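Local coordinates for protein neuraminidase (Influenza A virus, PDB 4GDI) that probably hydrolyses terminal sialic acid from glycoconjugates as its neuraminidase relatives do, although this tetrameric bat influenza propeller has a diverged putative active site, at residues S41-V46 against W75-Y80; E342-D345 against G351-Q354. All coordinates share one frame; numbering follows the deposited sequence.

Overall arrangement
From the N terminus, the chain first passes through 41-46, where it turns a corner at Arg43 between strands 39-42 and 44-48. It then runs through strand 53-64 and returns at 75-80, so interaction 1 closes a loop of 28 intervening residues. Interaction 2 comes much later and closes only the short connection of the hairpin 338-346/352-362. The two follow in series, neither nested nor crossed, with centres about 14 Å apart. They nevertheless touch: Gln354 NE2 probably donates a hydrogen bond to Ser41 O at 3.0 Å, joining the sheet that holds strands 39-42 and 78-83 to the four-stranded sheet of the C-terminal hairpin in the beta-propeller.

Interaction 1 (S41-V46 against W75-Y80); sequences SRRAYV and WEESLY
Arg42 and Arg43, consecutive in sequence, both reach the same carboxylate oxygen, OE1 of Glu77, in a three-residue salt-bridge network. Arg43 NH2 lies 2.7 Å from Glu77 OE1, which meets the guanidinium at its edge and near its plane, although the N-H points poorly and the hydrogen bond is weak at 122°. Arg42 NH2 stands farther off, 3.4 Å from Glu77 OE1, which lies oblique to the Arg42 guanidinium in a second weak bond. Both guanidinium planes stand nearly perpendicular to the carboxylate, so neither pair forms the flat two-pronged bridge. The Arg42 chain runs straight from CG to NE, whereas Arg43 bends at chi3 (-87°) to bring its NH2 to the same oxygen. The stronger partner of Arg42 NH2 is Glu74, in a salt bridge just before segment 75-80, and the Arg43 NE is held by the carbonyl of Arg100.

A water links the longer pair, 2.8 Å from Arg42 NH2, whose proton it accepts, and 2.9 Å from Glu77 OE1.

Packing across the segments is slight: Tyr45 OH is 4.5 Å from Leu79 CD1, and its hydrogen-bond partner is Ser102 OG.

The network bridges the corner at Arg43 to the lead-in of strand 78-83 within one antiparallel propeller sheet, where strand 53-64 pairs with 39-42, 44-48 and 78-83; strand 101-106 packs against Tyr45 and Leu79.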
loop_
_atom_site.group_PDB
_atom_site.type_symbol
_atom_site.label_atom_id
_atom_site.label_comp_id
_atom_site.label_asym_id
_atom_site.label_seq_id
_atom_site.Cartn_x
_atom_site.Cartn_y
_atom_site.Cartn_z
ATOM N N SER A 41 11.922 -9.591 14.510
ATOM C CA SER A 41 12.413 -8.353 15.104
ATOM C C SER A 41 12.980 -8.506 16.505
ATOM O O SER A 41 12.555 -9.351 17.289
ATOM C CB SER A 41 11.287 -7.320 15.122
ATOM O OG SER A 41 10.126 -7.820 15.766
ATOM N N ARG A 42 13.935 -7.648 16.819
ATOM C CA ARG A 42 14.434 -7.546 18.168
ATOM C C ARG A 42 14.756 -6.096 18.441
ATOM O O ARG A 42 14.871 -5.303 17.514
ATOM C CB ARG A 42 15.662 -8.443 18.380
ATOM C CG ARG A 42 16.858 -8.173 17.476
ATOM C CD ARG A 42 17.963 -9.202 17.773
ATOM N NE ARG A 42 19.048 -9.177 16.795
ATOM C CZ ARG A 42 19.864 -10.200 16.551
ATOM N NH1 ARG A 42 19.727 -11.350 17.205
ATOM N NH2 ARG A 42 20.819 -10.079 15.638
ATOM N N ARG A 43 14.869 -5.762 19.725
ATOM C CA ARG A 43 15.187 -4.426 20.178
ATOM C C ARG A 43 14.139 -3.446 19.650
ATOM O O ARG A 43 14.438 -2.300 19.329
ATOM C CB ARG A 43 16.618 -4.046 19.781
ATOM C CG ARG A 43 17.629 -5.069 20.322
ATOM C CD ARG A 43 19.041 -4.540 20.512
ATOM N NE ARG A 43 19.843 -4.649 19.295
ATOM C CZ ARG A 43 20.389 -5.776 18.839
ATOM N NH1 ARG A 43 20.221 -6.925 19.488
ATOM N NH2 ARG A 43 21.107 -5.754 17.720
ATOM N N ALA A 44 12.897 -3.909 19.622
ATOM C CA ALA A 44 11.803 -3.113 19.096
ATOM C C ALA A 44 11.287 -2.112 20.125
ATOM O O ALA A 44 11.467 -2.276 21.340
ATOM C CB ALA A 44 10.662 -4.003 18.605
ATOM N N TYR A 45 10.660 -1.058 19.614
ATOM C CA TYR A 45 10.016 -0.053 20.449
ATOM C C TYR A 45 9.027 0.720 19.586
ATOM O O TYR A 45 8.981 0.540 18.372
ATOM C CB TYR A 45 11.050 0.892 21.085
ATOM C CG TYR A 45 11.932 1.623 20.079
ATOM C CD1 TYR A 45 13.076 1.028 19.579
ATOM C CD2 TYR A 45 11.606 2.899 19.636
ATOM C CE1 TYR A 45 13.888 1.674 18.665
ATOM C CE2 TYR A 45 12.416 3.570 18.719
ATOM C CZ TYR A 45 13.556 2.948 18.241
ATOM O OH TYR A 45 14.356 3.577 17.336
ATOM N N VAL A 46 8.249 1.592 20.209
ATOM C CA VAL A 46 7.206 2.297 19.493
ATOM C C VAL A 46 7.471 3.797 19.507
ATOM O O VAL A 46 7.949 4.335 20.503
ATOM C CB VAL A 46 5.813 2.026 20.119
ATOM C CG1 VAL A 46 4.756 2.896 19.427
ATOM C CG2 VAL A 46 5.442 0.540 20.026
ATOM N N TRP A 75 23.332 -10.972 10.874
ATOM C CA TRP A 75 24.571 -10.293 11.245
ATOM C C TRP A 75 24.810 -9.011 10.457
ATOM O O TRP A 75 25.679 -8.216 10.816
ATOM C CB TRP A 75 25.770 -11.239 11.156
ATOM C CG TRP A 75 26.087 -11.709 9.791
ATOM C CD1 TRP A 75 26.839 -11.060 8.856
ATOM C CD2 TRP A 75 25.684 -12.947 9.196
ATOM N NE1 TRP A 75 26.925 -11.815 7.709
ATOM C CE2 TRP A 75 26.226 -12.979 7.894
ATOM C CE3 TRP A 75 24.916 -14.032 9.637
ATOM C CZ2 TRP A 75 26.021 -14.049 7.029
ATOM C CZ3 TRP A 75 24.716 -15.095 8.776
ATOM C CH2 TRP A 75 25.267 -15.097 7.487
ATOM N N GLU A 76 24.025 -8.802 9.406
ATOM C CA GLU A 76 23.959 -7.494 8.756
ATOM C C GLU A 76 22.731 -6.755 9.276
ATOM O O GLU A 76 21.634 -6.863 8.717
ATOM C CB GLU A 76 23.880 -7.641 7.244
ATOM C CG GLU A 76 25.112 -8.275 6.643
ATOM C CD GLU A 76 25.168 -8.100 5.142
ATOM O OE1 GLU A 76 24.814 -7.003 4.658
ATOM O OE2 GLU A 76 25.563 -9.060 4.449
ATOM N N GLU A 77 22.930 -6.009 10.355
ATOM C CA GLU A 77 21.823 -5.493 11.140
ATOM C C GLU A 77 21.325 -4.165 10.616
ATOM O O GLU A 77 22.098 -3.207 10.481
ATOM C CB GLU A 77 22.239 -5.353 12.605
ATOM C CG GLU A 77 22.760 -6.646 13.188
ATOM C CD GLU A 77 22.920 -6.596 14.694
ATOM O OE1 GLU A 77 21.930 -6.873 15.401
ATOM O OE2 GLU A 77 24.039 -6.300 15.165
ATOM N N SER A 78 20.021 -4.109 10.369
ATOM C CA SER A 78 19.375 -2.873 9.929
ATOM C C SER A 78 18.102 -2.582 10.716
ATOM O O SER A 78 17.364 -3.490 11.124
ATOM C CB SER A 78 19.060 -2.943 8.431
ATOM O OG SER A 78 20.253 -2.912 7.655
ATOM N N LEU A 79 17.874 -1.292 10.927
ATOM C CA LEU A 79 16.673 -0.778 11.552
ATOM C C LEU A 79 15.539 -0.652 10.525
ATOM O O LEU A 79 15.739 -0.112 9.431
ATOM C CB LEU A 79 16.990 0.611 12.120
ATOM C CG LEU A 79 15.813 1.423 12.638
ATOM C CD1 LEU A 79 15.274 0.821 13.947
ATOM C CD2 LEU A 79 16.245 2.883 12.814
ATOM N N TYR A 80 14.352 -1.110 10.908
ATOM C CA TYR A 80 13.153 -1.062 10.076
ATOM C C TYR A 80 12.048 -0.397 10.873
ATOM O O TYR A 80 12.131 -0.301 12.096
ATOM C CB TYR A 80 12.640 -2.477 9.732
ATOM C CG TYR A 80 13.448 -3.263 8.732
ATOM C CD1 TYR A 80 14.734 -3.696 9.030
ATOM C CD2 TYR A 80 12.905 -3.612 7.496
ATOM C CE1 TYR A 80 15.467 -4.435 8.112
ATOM C CE2 TYR A 80 13.629 -4.351 6.571
ATOM C CZ TYR A 80 14.911 -4.753 6.882
ATOM O OH TYR A 80 15.627 -5.497 5.972
HETATM O O HOH W 1 20.255 -8.345 13.569
#

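Interaction 2 (E342-D345 against G351-Q354); sequences EIED and GMIQ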
loop_
_atom_site.group_PDB
_atom_site.type_symbol
_atom_site.label_atom_id
_atom_site.label_comp_id
_atom_site.label_asym_id
_atom_site.label_seq_id
_atom_site.Cartn_x
_atom_site.Cartn_y
_atom_site.Cartn_z
ATOM N N GLU A 342 7.293 -6.472 25.217
ATOM C CA GLU A 342 7.582 -7.695 24.468
ATOM C C GLU A 342 6.823 -8.849 25.096
ATOM O O GLU A 342 6.913 -9.084 26.315
ATOM C CB GLU A 342 9.072 -8.040 24.508
ATOM C CG GLU A 342 9.954 -7.221 23.564
ATOM C CD GLU A 342 11.427 -7.564 23.696
ATOM O OE1 GLU A 342 11.801 -8.167 24.729
ATOM O OE2 GLU A 342 12.206 -7.240 22.758
ATOM N N ILE A 343 6.065 -9.544 24.256
ATOM C CA ILE A 343 5.413 -10.794 24.615
ATOM C C ILE A 343 6.190 -11.888 23.881
ATOM O O ILE A 343 6.363 -11.820 22.661
ATOM C CB ILE A 343 3.955 -10.797 24.144
ATOM C CG1 ILE A 343 3.169 -9.654 24.804
ATOM C CG2 ILE A 343 3.282 -12.153 24.419
ATOM C CD1 ILE A 343 3.126 -9.709 26.301
ATOM N N GLU A 344 6.692 -12.881 24.604
ATOM C CA GLU A 344 7.525 -13.907 23.965
ATOM C C GLU A 344 6.715 -15.147 23.633
ATOM O O GLU A 344 5.941 -15.620 24.451
ATOM C CB GLU A 344 8.730 -14.256 24.842
ATOM C CG GLU A 344 9.974 -13.443 24.479
ATOM C CD GLU A 344 10.638 -12.776 25.667
ATOM O OE1 GLU A 344 10.632 -13.364 26.768
ATOM O OE2 GLU A 344 11.178 -11.661 25.494
ATOM N N ASP A 345 6.889 -15.654 22.414
ATOM C CA ASP A 345 6.132 -16.807 21.932
ATOM C C ASP A 345 7.096 -17.894 21.442
ATOM O O ASP A 345 8.119 -17.601 20.799
ATOM C CB ASP A 345 5.199 -16.387 20.794
ATOM C CG ASP A 345 4.206 -15.303 21.212
ATOM O OD1 ASP A 345 3.531 -15.483 22.250
ATOM O OD2 ASP A 345 4.105 -14.276 20.497
ATOM N N GLY A 351 12.624 -20.940 17.046
ATOM C CA GLY A 351 12.896 -20.537 18.411
ATOM C C GLY A 351 11.946 -19.502 18.967
ATOM O O GLY A 351 10.823 -19.349 18.498
ATOM N N MET A 352 12.423 -18.795 19.985
ATOM C CA MET A 352 11.629 -17.802 20.691
ATOM C C MET A 352 11.579 -16.516 19.887
ATOM O O MET A 352 12.617 -15.991 19.463
ATOM C CB MET A 352 12.249 -17.523 22.065
ATOM C CG MET A 352 11.481 -16.501 22.889
ATOM S SD MET A 352 10.889 -17.140 24.469
ATOM C CE MET A 352 9.757 -18.419 23.923
ATOM N N ILE A 353 10.370 -16.018 19.655
ATOM C CA ILE A 353 10.213 -14.723 19.007
ATOM C C ILE A 353 9.568 -13.788 20.012
ATOM O O ILE A 353 8.962 -14.239 20.982
ATOM C CB ILE A 353 9.331 -14.796 17.737
ATOM C CG1 ILE A 353 7.933 -15.290 18.085
ATOM C CG2 ILE A 353 9.958 -15.712 16.697
ATOM C CD1 ILE A 353 6.959 -15.203 16.941
ATOM N N GLN A 354 9.717 -12.487 19.796
ATOM C CA GLN A 354 8.974 -11.519 20.594
ATOM C C GLN A 354 8.104 -10.634 19.709
ATOM O O GLN A 354 8.508 -10.199 18.626
ATOM C CB GLN A 354 9.901 -10.665 21.456
ATOM C CG GLN A 354 11.079 -10.096 20.730
ATOM C CD GLN A 354 12.244 -11.049 20.739
ATOM O OE1 GLN A 354 12.338 -11.910 21.614
ATOM N NE2 GLN A 354 13.137 -10.912 19.759
#
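Asp345 and Ile353 face each other as an antiparallel hydrogen-bonded pair, joined by two nearly straight backbone bonds. Asp345 N donates to Ile353 O at 2.9 Å, and Ile353 N returns a bond to Asp345 O at 3.0 Å. Next to them Glu344 and Gln354 form a non-hydrogen-bonded pair. Here CA-H groups point at carbonyls instead: Gln354 CA lies 3.3 Å from Ile343 O, and Glu344 CA approaches Ile353 O equally closely.

The polar ends are answered from outside the hairpin: Arg320 takes the Glu342 carboxylate, Arg317 that of Glu344, and the Gln354 amide nitrogen reaches Ser41 O. These segments belong to the beta hairpin 338-346/352-362, the central two strands of a four-stranded antiparallel sheet, one blade of the propeller, with 317-324 and 20-25 outermost.

Glu342 and Gln354 run side by side and point the same way, with Glu342 OE2 3.7 Å from Gln354 CG. The Glu342 carboxylate and Gln354 amide planes are 26° apart. The Glu344 side chain also runs beside that of Gln354, pointing the same way, with its carboxylate plane nearly perpendicular to the amide. Across Glu344 comes Met352, its sulfur SD resting 3.6 Å from Glu344 CB. A bend at chi2 and chi3 curls Met352 back, bringing CE to 3.6 Å from Asp345 O. On the sheet face holding Asp345 and Ile353, Ile353 CG1 sits between its own N and carbonyl carbon (chi1 60°), which puts it 4.0 Å from Asp345 CB.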